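PA14 domain-containing protein (Clostridium clariflavum, PDB 6QDI) probably senses extracellular plant-biomass sugars through two tandem calcium-binding PA14 domains that form the outer part of an RsgI-type membrane anti-sigma factor. Local coordinates at residues T15-T20 / K144-S149; V71-W74 / L79-D82; F181-G186 / L262-T267; L232-W237 / N243-E248; R274-G279 / R284-Q289. All coordinates share one frame; numbering follows the deposited sequence. Where two conformers were deposited one is given.

Contact 1 of 5, residues T15-T20 / K144-S149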
# COMPACT_ATOMS: atom_id res chain seq x y z
N THR A 15 -1.84 0.86 -1.89
CA THR A 15 -2.59 1.56 -0.87
C THR A 15 -1.64 1.94 0.28
O THR A 15 -0.62 1.31 0.51
CB THR A 15 -3.77 0.77 -0.35
OG1 THR A 15 -3.34 -0.37 0.40
CG2 THR A 15 -4.73 0.40 -1.45
N ASN A 16 -2.08 2.99 0.99
CA ASN A 16 -1.38 3.56 2.14
C ASN A 16 -0.09 4.25 1.71
O ASN A 16 1.03 3.78 1.95
CB ASN A 16 -1.20 2.57 3.28
CG ASN A 16 -0.96 3.28 4.57
OD1 ASN A 16 -1.19 4.50 4.67
ND2 ASN A 16 -0.61 2.54 5.58
N PHE A 17 -0.25 5.38 1.04
CA PHE A 17 0.84 6.21 0.56
C PHE A 17 1.72 6.71 1.69
O PHE A 17 1.20 7.21 2.69
CB PHE A 17 0.22 7.40 -0.18
CG PHE A 17 1.22 8.44 -0.57
CD1 PHE A 17 1.96 8.33 -1.74
CD2 PHE A 17 1.41 9.55 0.21
CE1 PHE A 17 2.88 9.32 -2.10
CE2 PHE A 17 2.35 10.51 -0.11
CZ PHE A 17 3.06 10.41 -1.29
N LYS A 18 3.03 6.58 1.51
CA LYS A 18 3.98 7.11 2.46
C LYS A 18 5.00 8.11 1.93
O LYS A 18 5.56 8.86 2.74
CB LYS A 18 4.73 5.98 3.17
CG LYS A 18 3.82 5.03 3.96
CD LYS A 18 3.13 5.71 5.17
CE LYS A 18 2.18 4.78 5.94
NZ LYS A 18 1.47 5.40 7.11
N LEU A 19 5.26 8.14 0.63
CA LEU A 19 6.37 8.98 0.13
C LEU A 19 6.25 9.14 -1.35
O LEU A 19 5.95 8.16 -2.08
CB LEU A 19 7.70 8.31 0.41
CG LEU A 19 8.96 8.99 -0.10
CD1 LEU A 19 9.25 10.26 0.67
CD2 LEU A 19 10.12 8.01 -0.02
N THR A 20 6.47 10.37 -1.81
CA THR A 20 6.72 10.59 -3.23
C THR A 20 8.15 11.14 -3.42
O THR A 20 8.65 11.87 -2.58
CB THR A 20 5.68 11.56 -3.85
OG1 THR A 20 5.80 11.54 -5.27
CG2 THR A 20 5.81 13.00 -3.33
N LYS A 144 0.48 13.64 -7.16
CA LYS A 144 -0.91 13.42 -6.79
C LYS A 144 -1.02 13.53 -5.28
O LYS A 144 -0.21 12.95 -4.56
CB LYS A 144 -1.38 12.01 -7.22
CG LYS A 144 -2.81 11.68 -6.79
CD LYS A 144 -3.36 10.35 -7.28
CE LYS A 144 -4.80 10.22 -6.79
NZ LYS A 144 -5.47 9.00 -7.27
N HIS A 145 -2.07 14.21 -4.81
CA HIS A 145 -2.29 14.39 -3.39
C HIS A 145 -2.92 13.15 -2.77
O HIS A 145 -3.89 12.60 -3.32
CB HIS A 145 -3.16 15.63 -3.17
CG HIS A 145 -3.72 15.75 -1.79
ND1 HIS A 145 -2.94 16.07 -0.71
CD2 HIS A 145 -4.98 15.58 -1.32
CE1 HIS A 145 -3.69 16.11 0.38
NE2 HIS A 145 -4.93 15.81 0.03
N TYR A 146 -2.36 12.74 -1.62
CA TYR A 146 -2.88 11.68 -0.82
C TYR A 146 -3.08 12.29 0.56
O TYR A 146 -2.36 13.21 0.98
CB TYR A 146 -1.93 10.46 -0.74
CG TYR A 146 -1.82 9.71 -2.07
CD1 TYR A 146 -0.85 10.05 -3.03
CD2 TYR A 146 -2.70 8.70 -2.38
CE1 TYR A 146 -0.79 9.35 -4.26
CE2 TYR A 146 -2.65 8.04 -3.58
CZ TYR A 146 -1.71 8.35 -4.52
OH TYR A 146 -1.70 7.65 -5.72
N GLY A 147 -4.07 11.79 1.24
CA GLY A 147 -4.26 12.14 2.63
C GLY A 147 -5.60 12.76 2.88
O GLY A 147 -6.18 13.46 2.06
N SER A 148 -6.08 12.51 4.06
CA SER A 148 -7.37 12.98 4.49
C SER A 148 -7.40 14.48 4.78
O SER A 148 -6.46 15.05 5.32
CB SER A 148 -7.75 12.27 5.77
OG SER A 148 -8.96 12.73 6.32
N SER A 149 -8.54 15.08 4.46
CA SER A 149 -8.84 16.47 4.78
C SER A 149 -9.36 16.66 6.19
O SER A 149 -9.59 17.80 6.61
CB SER A 149 -9.87 17.07 3.79
OG SER A 149 -11.13 16.46 3.99
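Phe17 and Tyr146 mark the closest approach of the two backbones, and even there their CA atoms stand 6.8 Å apart, too far for main-chain pairing. The site illustrates how a beta-sandwich domain can hold the connection to the next domain through stacked aromatic side chains. Segment 15-20 enters strand 17-23 of the first PA14 domain, and segment 144-149 belongs to the irregular connection that leads on to the second. A classic beta bulge follows Phe17, with Lys18 and Leu19 both facing Tyr8 on strand 4-9.

The two rings form an offset stack, with centroids 4.6 Å apart and planes inclined by only 13°. Phe17 has its CG anti to the backbone N (chi1 172°), which carries the ring out to meet the linker, and its CB also lies over the tyrosine face, 4.0 Å from the ring centroid. The phenylalanine is sandwiched: on the face turned from Tyr146, the backbone N of Leu19 sits 3.6 Å above the plane of the Phe17 ring, over its centre, while Thr20 CB meets the ring edge. Phe9 adds an edge-to-face partner to Tyr146, and two residues before Phe17, Thr15 OG1 is hydrogen-bonded to Arg274 NH1 of the second domain. Overlap is closest near the ring rims, where Phe17 CD1 comes within 3.5 Å of Tyr146 CD1.

Contact 2 of 5, residues V71-W74 / L79-D82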
# COMPACT_ATOMS: atom_id res chain seq x y z
N VAL A 71 4.61 -6.56 -11.84
CA VAL A 71 4.70 -5.32 -12.60
C VAL A 71 3.56 -5.21 -13.59
O VAL A 71 3.16 -6.22 -14.21
CB VAL A 71 6.05 -5.19 -13.34
CG1 VAL A 71 6.04 -4.16 -14.49
CG2 VAL A 71 7.18 -4.95 -12.36
N ARG A 72 3.09 -3.98 -13.80
CA ARG A 72 2.30 -3.60 -14.96
C ARG A 72 2.97 -2.38 -15.57
O ARG A 72 3.29 -1.43 -14.87
CB ARG A 72 0.84 -3.28 -14.60
CG ARG A 72 0.02 -4.52 -14.23
CD ARG A 72 -1.46 -4.33 -14.27
NE ARG A 72 -2.22 -5.58 -14.02
CZ ARG A 72 -2.90 -5.86 -12.90
NH1 ARG A 72 -2.88 -5.01 -11.84
NH2 ARG A 72 -3.58 -7.02 -12.83
N LEU A 73 3.12 -2.38 -16.91
CA LEU A 73 3.71 -1.26 -17.65
C LEU A 73 2.79 -0.79 -18.74
O LEU A 73 2.43 -1.59 -19.60
CB LEU A 73 5.04 -1.64 -18.26
CG LEU A 73 5.72 -0.56 -19.15
CD1 LEU A 73 6.17 0.63 -18.33
CD2 LEU A 73 6.89 -1.15 -19.90
N TRP A 74 2.44 0.49 -18.69
CA TRP A 74 1.68 1.16 -19.74
C TRP A 74 2.60 2.16 -20.42
O TRP A 74 3.22 3.00 -19.76
CB TRP A 74 0.46 1.93 -19.20
CG TRP A 74 -0.67 1.20 -18.56
CD1 TRP A 74 -1.89 0.96 -19.11
CD2 TRP A 74 -0.75 0.69 -17.22
NE1 TRP A 74 -2.71 0.35 -18.23
CE2 TRP A 74 -2.04 0.13 -17.07
CE3 TRP A 74 0.15 0.62 -16.15
CZ2 TRP A 74 -2.47 -0.42 -15.87
CZ3 TRP A 74 -0.28 0.04 -14.95
CH2 TRP A 74 -1.58 -0.45 -14.82
N LEU A 79 -1.37 -1.00 -22.08
CA LEU A 79 -0.75 -1.94 -21.14
C LEU A 79 0.02 -2.96 -21.96
O LEU A 79 -0.56 -3.86 -22.56
CB LEU A 79 -1.85 -2.59 -20.31
CG LEU A 79 -1.44 -3.60 -19.25
CD1 LEU A 79 -0.42 -3.03 -18.26
CD2 LEU A 79 -2.67 -4.11 -18.51
N ILE A 80 1.35 -2.86 -21.96
CA ILE A 80 2.19 -3.71 -22.80
C ILE A 80 2.89 -4.81 -22.03
O ILE A 80 3.33 -5.75 -22.64
CB ILE A 80 3.20 -2.91 -23.64
CG1 ILE A 80 4.22 -2.15 -22.79
CG2 ILE A 80 2.47 -2.01 -24.62
CD1 ILE A 80 5.39 -1.63 -23.59
N ILE A 81 3.01 -4.70 -20.70
CA ILE A 81 3.48 -5.78 -19.86
C ILE A 81 2.50 -5.90 -18.69
O ILE A 81 2.37 -4.97 -17.91
CB ILE A 81 4.93 -5.57 -19.34
CG1 ILE A 81 5.92 -5.51 -20.50
CG2 ILE A 81 5.31 -6.70 -18.38
CD1 ILE A 81 7.34 -5.15 -20.12
N ASP A 82 1.80 -7.02 -18.64
CA ASP A 82 0.77 -7.24 -17.61
C ASP A 82 1.14 -8.47 -16.82
O ASP A 82 0.78 -9.60 -17.18
CB ASP A 82 -0.59 -7.40 -18.28
CG ASP A 82 -1.74 -7.50 -17.29
OD1 ASP A 82 -1.49 -7.38 -16.06
OD2 ASP A 82 -2.90 -7.67 -17.72
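Leu79 sits on one face of the Trp74 indole, its CD1 methyl 3.9 Å from the centroid of the five-membered ring in a CH-pi contact, while CB of the same leucine lies 3.7 Å from Trp74 NE1. Lys107 adds a cation-pi interaction to this indole. The other flat group, the guanidinium of Arg72, is met at its edge: Arg72 NE donates to Asp82 OD1 over 2.8 Å, the polar contact of a salt bridge. The bond lies close to the guanidinium plane but reaches the acceptor from above the carboxylate, 38° out of its plane, the two planes being turned 54° apart. The arginine chain, extended from CG to NE, runs beside the aspartate in the same direction.

Leu73, on the reverse side of the sheet, places CD2 4.0 Å from Ile81 CD1 and at the same distance from Ile80 CD1. This apolar face is buried against Phe63 and Ile65 of strand 59-68 and Leu121 of strand 117-125, whereas the other carries Trp74 and Leu79 together with the Arg72-Asp82 salt bridge.

The backbones run antiparallel, 169° between directions. Leu73 N donates to Ile81 O at 2.9 Å, whereas Leu73 O takes two amides, Ile80 N at 2.9 Å and, weakly, Ile81 N at 3.3 Å. Two successive residues facing one make a classic beta bulge, here built into the short hairpin 71-75/78-83 at the edge of one sheet of the first PA14 beta sandwich.

Contact 3 of 5, residues F181-G186 / L262-T267. With CA (calcium ion), chain E.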
# COMPACT_ATOMS: atom_id res chain seq x y z
N PHE A 181 -3.93 -1.93 6.05
CA PHE A 181 -2.86 -2.89 5.83
C PHE A 181 -3.23 -3.96 4.81
O PHE A 181 -4.33 -4.52 4.83
CB PHE A 181 -2.54 -3.63 7.13
CG PHE A 181 -1.81 -2.78 8.14
CD1 PHE A 181 -0.47 -2.54 8.01
CD2 PHE A 181 -2.50 -2.21 9.20
CE1 PHE A 181 0.21 -1.81 8.94
CE2 PHE A 181 -1.83 -1.40 10.10
CZ PHE A 181 -0.46 -1.21 9.98
N ASN A 182 -2.27 -4.29 3.95
CA ASN A 182 -2.35 -5.45 3.08
C ASN A 182 -0.93 -5.92 2.91
O ASN A 182 -0.16 -5.33 2.14
CB ASN A 182 -3.05 -5.14 1.77
CG ASN A 182 -3.15 -6.37 0.88
OD1 ASN A 182 -2.59 -7.41 1.19
ND2 ASN A 182 -3.85 -6.24 -0.22
N TRP A 183 -0.57 -6.94 3.68
CA TRP A 183 0.79 -7.43 3.72
C TRP A 183 1.04 -8.53 2.68
O TRP A 183 2.16 -9.05 2.63
CB TRP A 183 1.13 -8.02 5.09
CG TRP A 183 0.97 -7.09 6.26
CD1 TRP A 183 1.87 -6.17 6.70
CD2 TRP A 183 -0.13 -7.06 7.19
NE1 TRP A 183 1.36 -5.51 7.81
CE2 TRP A 183 0.16 -6.07 8.14
CE3 TRP A 183 -1.32 -7.79 7.31
CZ2 TRP A 183 -0.69 -5.81 9.24
CZ3 TRP A 183 -2.18 -7.49 8.35
CH2 TRP A 183 -1.85 -6.52 9.30
N GLY A 184 0.04 -8.93 1.90
CA GLY A 184 0.19 -10.17 1.14
C GLY A 184 0.46 -11.29 2.10
O GLY A 184 -0.31 -11.49 3.05
N VAL A 185 1.52 -12.04 1.88
CA VAL A 185 1.90 -13.13 2.76
C VAL A 185 3.00 -12.71 3.75
O VAL A 185 3.52 -13.55 4.50
CB VAL A 185 2.26 -14.42 1.98
CG1 VAL A 185 1.03 -14.94 1.28
CG2 VAL A 185 3.43 -14.20 1.05
N GLY A 186 3.31 -11.42 3.81
CA GLY A 186 4.25 -10.89 4.79
C GLY A 186 3.63 -10.72 6.19
O GLY A 186 2.43 -10.88 6.38
N LEU A 262 -9.33 -3.15 18.43
CA LEU A 262 -9.48 -3.86 17.16
C LEU A 262 -8.50 -5.02 17.21
O LEU A 262 -7.28 -4.82 17.33
CB LEU A 262 -9.23 -2.94 15.99
CG LEU A 262 -9.24 -3.57 14.61
CD1 LEU A 262 -10.55 -4.18 14.26
CD2 LEU A 262 -8.85 -2.54 13.58
N LEU A 263 -9.04 -6.23 17.12
CA LEU A 263 -8.23 -7.46 17.12
C LEU A 263 -8.26 -8.03 15.71
O LEU A 263 -9.29 -8.02 15.07
CB LEU A 263 -8.81 -8.50 18.10
CG LEU A 263 -8.91 -8.14 19.59
CD1 LEU A 263 -7.77 -7.26 20.07
CD2 LEU A 263 -10.22 -7.47 19.97
N TYR A 264 -7.11 -8.52 15.27
CA TYR A 264 -6.94 -9.00 13.91
C TYR A 264 -6.09 -10.25 13.88
O TYR A 264 -5.14 -10.35 14.66
CB TYR A 264 -6.26 -7.87 13.07
CG TYR A 264 -5.74 -8.43 11.78
CD1 TYR A 264 -6.62 -8.81 10.75
CD2 TYR A 264 -4.42 -8.78 11.67
CE1 TYR A 264 -6.15 -9.51 9.67
CE2 TYR A 264 -3.98 -9.50 10.59
CZ TYR A 264 -4.85 -9.88 9.59
OH TYR A 264 -4.36 -10.61 8.52
N ARG A 265 -6.38 -11.17 12.95
CA ARG A 265 -5.49 -12.30 12.75
C ARG A 265 -5.42 -12.72 11.29
O ARG A 265 -6.40 -12.62 10.52
CB ARG A 265 -5.94 -13.50 13.58
CG ARG A 265 -7.23 -14.11 13.11
CD ARG A 265 -7.98 -14.88 14.13
NE ARG A 265 -7.21 -15.87 14.82
CZ ARG A 265 -7.76 -16.89 15.46
NH1 ARG A 265 -9.06 -17.11 15.41
NH2 ARG A 265 -6.98 -17.72 16.12
N ASN A 266 -4.25 -13.24 10.95
CA ASN A 266 -4.07 -14.05 9.74
C ASN A 266 -3.83 -15.47 10.23
O ASN A 266 -2.99 -15.70 11.09
CB ASN A 266 -2.86 -13.59 8.92
CG ASN A 266 -2.82 -14.24 7.54
OD1 ASN A 266 -3.72 -14.99 7.17
ND2 ASN A 266 -1.79 -13.95 6.77
N THR A 267 -4.56 -16.42 9.66
CA THR A 267 -4.39 -17.83 9.99
C THR A 267 -3.80 -18.66 8.84
O THR A 267 -3.62 -19.86 9.00
CB THR A 267 -5.69 -18.48 10.50
OG1 THR A 267 -6.69 -18.43 9.47
CG2 THR A 267 -6.20 -17.82 11.77
CA CA E . -5.45 -15.29 5.49
O HOH W 1 0.02 -11.97 5.82
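Water 1 is gripped from three sides: it donates to Gly184 O at 2.8 Å and to Gly186 O at 2.7 Å, and accepts a weak bond from Asn266 ND2. One small molecule thus ties a turn to a metal-binding strand. The other end of the Asn266 amide does heavier work, since OD1 binds a calcium ion at 2.4 Å, beside Asp221, Asp222, Gly268 and Ala270. Using both ends of the amide should fix its rotation.

Gly184 and Gly186 belong to a type II' turn that begins at Trp183 and is closed by Gly186 N to Trp183 O; overlapping its start, Asn182 OD1 accepts from Gly184 N at 3.1 Å, an Asx turn. Strands 180-184 and 257-266 lie in different sheets of the second PA14 beta sandwich, and their aromatic side chains meet between them. Trp183 and Tyr264 come from opposing sheets and pass one another obliquely, their planes 40° apart, with Trp183 CZ3 3.5 Å from Tyr264 CE2. The phenol bonds to Asp221 O, joining it to a calcium ligand. Phe181 CB rests over one face of the indole, 3.5 Å above its plane, and the Trp183 side chain also lies against Asp42, a ligand of another calcium ion in the first domain.

Contact 4 of 5, residues L232-W237 / N243-E248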
# COMPACT_ATOMS: atom_id res chain seq x y z
N LEU A 232 -18.87 -5.28 21.97
CA LEU A 232 -18.34 -6.04 20.86
C LEU A 232 -19.31 -5.90 19.69
O LEU A 232 -20.38 -6.50 19.66
CB LEU A 232 -18.17 -7.47 21.28
CG LEU A 232 -17.67 -8.44 20.20
CD1 LEU A 232 -16.31 -8.04 19.66
CD2 LEU A 232 -17.63 -9.82 20.82
N LEU A 233 -18.98 -5.03 18.75
CA LEU A 233 -19.88 -4.69 17.66
C LEU A 233 -19.66 -5.52 16.42
O LEU A 233 -20.58 -5.66 15.63
CB LEU A 233 -19.85 -3.21 17.30
CG LEU A 233 -20.21 -2.26 18.43
CD1 LEU A 233 -20.29 -0.84 17.87
CD2 LEU A 233 -21.51 -2.65 19.16
N ILE A 234 -18.46 -6.05 16.24
CA ILE A 234 -18.13 -6.95 15.13
C ILE A 234 -17.38 -8.10 15.73
O ILE A 234 -16.32 -7.90 16.33
CB ILE A 234 -17.28 -6.26 14.03
CG1 ILE A 234 -18.02 -5.11 13.38
CG2 ILE A 234 -16.81 -7.32 13.03
CD1 ILE A 234 -17.23 -4.26 12.43
N ASP A 235 -17.97 -9.30 15.64
CA ASP A 235 -17.41 -10.52 16.23
C ASP A 235 -17.12 -11.51 15.14
O ASP A 235 -17.97 -12.35 14.83
CB ASP A 235 -18.39 -11.08 17.28
CG ASP A 235 -17.84 -12.30 18.05
OD1 ASP A 235 -16.68 -12.65 17.87
OD2 ASP A 235 -18.60 -12.91 18.84
N LYS A 236 -15.94 -11.39 14.53
CA LYS A 236 -15.58 -12.18 13.35
C LYS A 236 -14.23 -12.87 13.56
O LYS A 236 -13.51 -13.13 12.61
CB LYS A 236 -15.63 -11.31 12.09
CG LYS A 236 -17.01 -10.85 11.72
CD LYS A 236 -17.90 -11.97 11.25
CE LYS A 236 -19.31 -11.45 11.03
NZ LYS A 236 -20.21 -12.44 10.42
N TRP A 237 -13.90 -13.20 14.81
CA TRP A 237 -12.60 -13.73 15.16
C TRP A 237 -12.34 -15.07 14.53
O TRP A 237 -11.22 -15.35 14.14
CB TRP A 237 -12.48 -13.85 16.67
CG TRP A 237 -11.13 -14.15 17.13
CD1 TRP A 237 -10.71 -15.24 17.86
CD2 TRP A 237 -9.95 -13.35 16.95
NE1 TRP A 237 -9.38 -15.17 18.11
CE2 TRP A 237 -8.88 -14.03 17.54
CE3 TRP A 237 -9.68 -12.14 16.30
CZ2 TRP A 237 -7.58 -13.53 17.54
CZ3 TRP A 237 -8.38 -11.65 16.30
CH2 TRP A 237 -7.36 -12.35 16.91
N ASN A 243 -13.60 -10.89 4.15
CA ASN A 243 -14.89 -10.29 4.15
C ASN A 243 -14.77 -8.94 4.78
O ASN A 243 -13.70 -8.43 5.09
CB ASN A 243 -15.90 -11.20 4.85
CG ASN A 243 -17.30 -11.19 4.20
OD1 ASN A 243 -17.74 -10.18 3.70
ND2 ASN A 243 -18.00 -12.34 4.21
N THR A 244 -15.92 -8.30 4.79
CA THR A 244 -16.06 -7.02 5.42
C THR A 244 -17.26 -7.16 6.36
O THR A 244 -18.20 -7.94 6.11
CB THR A 244 -16.28 -5.85 4.39
OG1 THR A 244 -15.16 -5.65 3.49
CG2 THR A 244 -16.54 -4.54 5.06
N ALA A 245 -17.24 -6.39 7.43
CA ALA A 245 -18.34 -6.29 8.37
C ALA A 245 -18.49 -4.83 8.75
O ALA A 245 -17.53 -4.04 8.65
CB ALA A 245 -18.07 -7.13 9.62
N LYS A 246 -19.65 -4.45 9.24
CA LYS A 246 -19.91 -3.08 9.63
C LYS A 246 -20.72 -3.01 10.91
O LYS A 246 -21.46 -3.95 11.26
CB LYS A 246 -20.58 -2.31 8.53
CG LYS A 246 -21.98 -2.78 8.15
CD LYS A 246 -22.53 -1.98 6.95
CE LYS A 246 -23.88 -2.46 6.42
NZ LYS A 246 -24.84 -2.93 7.44
N THR A 247 -20.58 -1.87 11.57
CA THR A 247 -21.44 -1.55 12.71
C THR A 247 -22.80 -1.05 12.20
O THR A 247 -22.94 -0.67 11.05
CB THR A 247 -20.80 -0.50 13.64
OG1 THR A 247 -20.70 0.76 12.98
CG2 THR A 247 -19.42 -0.95 14.10
N GLU A 248 -23.74 -0.97 13.12
CA GLU A 248 -24.91 -0.13 12.93
C GLU A 248 -24.47 1.34 12.95
O GLU A 248 -23.36 1.67 13.36
CB GLU A 248 -25.94 -0.39 14.02
CG GLU A 248 -26.42 -1.81 14.06
CD GLU A 248 -27.03 -2.20 12.75
OE1 GLU A 248 -28.01 -1.54 12.34
OE2 GLU A 248 -26.51 -3.13 12.11
O HOH W 2 -21.52 -6.10 12.97
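Ile234 and Ala245 form the tight centre of this contact, between edge strands of the two facing sheets of the second PA14 beta sandwich. The strands run nearly antiparallel, at 161°, but their axes stay 7.5 Å apart, a spacing filled by side chains instead of backbone pairing. At a classic beta bulge Leu233 and Ile234 both face Leu226, and both also point at segment 243-248. Ile234 uses both its branches: CG2 presses on Ala245 CB at 3.6 Å, while CD1 reaches over the peptide to within 3.8 Å of Ala245 O. Val218 of strand 212-220 packs on the same isoleucine.

Packing relaxes to either side of this pair. Lys236 grazes the alanine, its CG 4.4 Å from Ala245 CB. Toward the other end, exposed Leu233 meets Thr247 CG2 through CD1 at 3.9 Å, and a water takes over where the backbones cannot meet directly: water 2 donates both to Leu233 O and, at 2.7 Å, to Lys246 O, bridging the two strands. The two branches of Thr247 have different partners. Its methyl lies anti to the carbonyl carbon and faces the leucine, whereas OG1 (chi1 67°) is bonded to Phe216 N and donates to Glu248 O at 2.8 Å.

Contact 5 of 5, residues R274-G279 / R284-Q289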
# COMPACT_ATOMS: atom_id res chain seq x y z
N ARG A 274 -8.41 -3.31 7.22
CA ARG A 274 -8.64 -1.89 7.13
C ARG A 274 -9.77 -1.51 8.07
O ARG A 274 -10.80 -2.19 8.16
CB ARG A 274 -9.02 -1.50 5.72
CG ARG A 274 -8.14 -2.04 4.64
NE ARG A 274 -6.67 -3.09 3.11
CZ ARG A 274 -6.16 -2.57 2.01
NH1 ARG A 274 -5.47 -1.42 2.01
NH2 ARG A 274 -6.16 -3.28 0.86
N LEU A 275 -9.56 -0.37 8.75
CA LEU A 275 -10.61 0.27 9.57
C LEU A 275 -11.05 1.55 8.85
O LEU A 275 -10.26 2.49 8.69
CB LEU A 275 -10.11 0.59 10.98
CG LEU A 275 -11.12 1.29 11.88
CD1 LEU A 275 -12.32 0.42 12.19
CD2 LEU A 275 -10.47 1.77 13.16
N GLU A 276 -12.31 1.54 8.42
CA GLU A 276 -12.90 2.66 7.70
C GLU A 276 -14.12 3.18 8.43
O GLU A 276 -14.68 2.51 9.33
CB GLU A 276 -13.32 2.21 6.30
CG GLU A 276 -12.17 1.80 5.37
CD GLU A 276 -12.70 1.34 4.03
OE1 GLU A 276 -13.48 0.37 4.02
OE2 GLU A 276 -12.46 2.02 3.01
N TRP A 277 -14.56 4.37 8.03
CA TRP A 277 -15.81 4.91 8.49
C TRP A 277 -16.50 5.67 7.40
O TRP A 277 -15.91 6.08 6.43
CB TRP A 277 -15.67 5.79 9.73
CG TRP A 277 -14.79 6.99 9.65
CD1 TRP A 277 -14.10 7.49 8.60
CD2 TRP A 277 -14.50 7.87 10.76
NE1 TRP A 277 -13.40 8.60 8.98
CE2 TRP A 277 -13.64 8.85 10.30
CE3 TRP A 277 -14.88 7.88 12.11
CZ2 TRP A 277 -13.11 9.83 11.15
CZ3 TRP A 277 -14.38 8.86 12.95
CH2 TRP A 277 -13.51 9.80 12.46
N GLU A 278 -17.79 5.89 7.64
CA GLU A 278 -18.60 6.87 6.90
C GLU A 278 -19.27 7.72 7.95
O GLU A 278 -19.64 7.24 9.00
CB GLU A 278 -19.54 6.20 5.94
CG GLU A 278 -20.98 6.17 6.19
CD GLU A 278 -21.65 5.44 5.06
OE1 GLU A 278 -22.22 6.05 4.16
OE2 GLU A 278 -21.50 4.23 5.06
N GLY A 279 -19.46 9.00 7.64
CA GLY A 279 -20.05 9.92 8.60
C GLY A 279 -20.44 11.19 7.93
O GLY A 279 -20.41 11.30 6.68
N ARG A 284 -17.14 6.74 2.74
CA ARG A 284 -16.44 5.58 3.27
C ARG A 284 -14.96 5.65 2.95
O ARG A 284 -14.56 5.74 1.79
CB ARG A 284 -17.04 4.29 2.73
CG ARG A 284 -16.37 3.06 3.29
CD ARG A 284 -17.06 1.79 2.88
NE ARG A 284 -16.20 0.64 3.17
CZ ARG A 284 -16.54 -0.62 2.90
NH1 ARG A 284 -17.73 -0.90 2.37
NH2 ARG A 284 -15.69 -1.59 3.19
N SER A 285 -14.13 5.60 4.00
CA SER A 285 -12.71 5.91 3.88
C SER A 285 -11.99 5.49 5.14
O SER A 285 -12.60 5.34 6.19
CB SER A 285 -12.52 7.43 3.64
OG SER A 285 -13.19 8.20 4.61
N VAL A 286 -10.68 5.29 5.03
CA VAL A 286 -9.86 4.87 6.16
C VAL A 286 -9.98 5.91 7.25
O VAL A 286 -9.86 7.13 7.00
CB VAL A 286 -8.41 4.72 5.65
CG1 VAL A 286 -7.41 4.60 6.78
CG2 VAL A 286 -8.29 3.55 4.68
N VAL A 287 -10.19 5.45 8.48
CA VAL A 287 -10.23 6.38 9.60
C VAL A 287 -8.85 7.03 9.72
O VAL A 287 -7.85 6.33 9.80
CB VAL A 287 -10.61 5.67 10.91
CG1 VAL A 287 -10.68 6.69 12.06
CG2 VAL A 287 -11.95 4.98 10.78
N PRO A 288 -8.75 8.36 9.70
CA PRO A 288 -7.45 8.98 9.52
C PRO A 288 -6.67 9.14 10.83
O PRO A 288 -7.26 9.20 11.92
CB PRO A 288 -7.81 10.37 8.96
CG PRO A 288 -9.12 10.67 9.66
CD PRO A 288 -9.86 9.35 9.68
N GLN A 289 -5.37 9.27 10.67
CA GLN A 289 -4.48 9.49 11.79
C GLN A 289 -4.94 10.65 12.67
O GLN A 289 -4.83 10.59 13.89
CB GLN A 289 -3.07 9.74 11.25
CG GLN A 289 -2.01 9.96 12.32
CD GLN A 289 -0.65 10.14 11.71
OE1 GLN A 289 -0.53 10.78 10.67
NE2 GLN A 289 0.38 9.63 12.35
O HOH W 3 -7.66 3.53 10.21
O HOH W 4 -11.75 9.13 6.64
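Trp277 and Ser285 form an antiparallel hydrogen-bonded pair, with Trp277 N to Ser285 O at 2.9 Å and a return bond from Ser285 N to Trp277 O; Val287 N then reaches Leu275 O at 3.0 Å, although the second segment is already peeling away, at 123° to the first.

Arg284 holds Glu276 side-on, NE (2.9 Å) and NH2 (3.1 Å) both donating to OE1 of Glu276. The two nitrogens come from different directions: NH2 nearly in line with the C-O bond, NE from above the carboxylate, 45° out of its plane. Double donation to one oxygen should concentrate negative charge there, and a cation-pi contact with Tyr217 gives the guanidinium a second partner.

Trp277 lies with CG between its backbone N and carbonyl carbon (chi1 59°), which turns the indole back beneath the departing chain. Val287 covers one face of it with both methyls, CG2 standing 3.8 Å from the centroid of the five-membered ring. Pro288 follows, its CD 3.6 Å from Trp277 CZ2. At the ring edge, in plane, water 4 accepts from Trp277 NE1 at 2.9 Å and donates to Ser285 OG and Val286 O, so the buried indole N-H is satisfied through solvent; Ser285 OG is also bonded to Glu283 O. Strand 285-286 thus makes a short antiparallel pairing with strand 271-279, diverging after Val286, near the C-terminal end of the second PA14 beta sandwich.

How the contacts relate
From the N terminus, contact 1 opens first and closes the longest loop: it joins the start of strand 17-23 to the interdomain linker, with nearly all of the first PA14 domain between. Contact 2, a local hairpin, lies wholly within that loop. The second domain repeats the pattern, contact 3 spanning from 181-186 to 262-267 and enclosing contact 4, which joins the edges of the two sheets. Contact 5 follows both in series, finishing the sheet that strand 180-184 also enters. Contacts 1 and 5 touch across the domain boundary, through Thr15 and Arg274, and Ser148 of the connection packs on Pro288. Within the second domain, Trp237 of contact 4 packs on Leu263 and Tyr264 of contact 3.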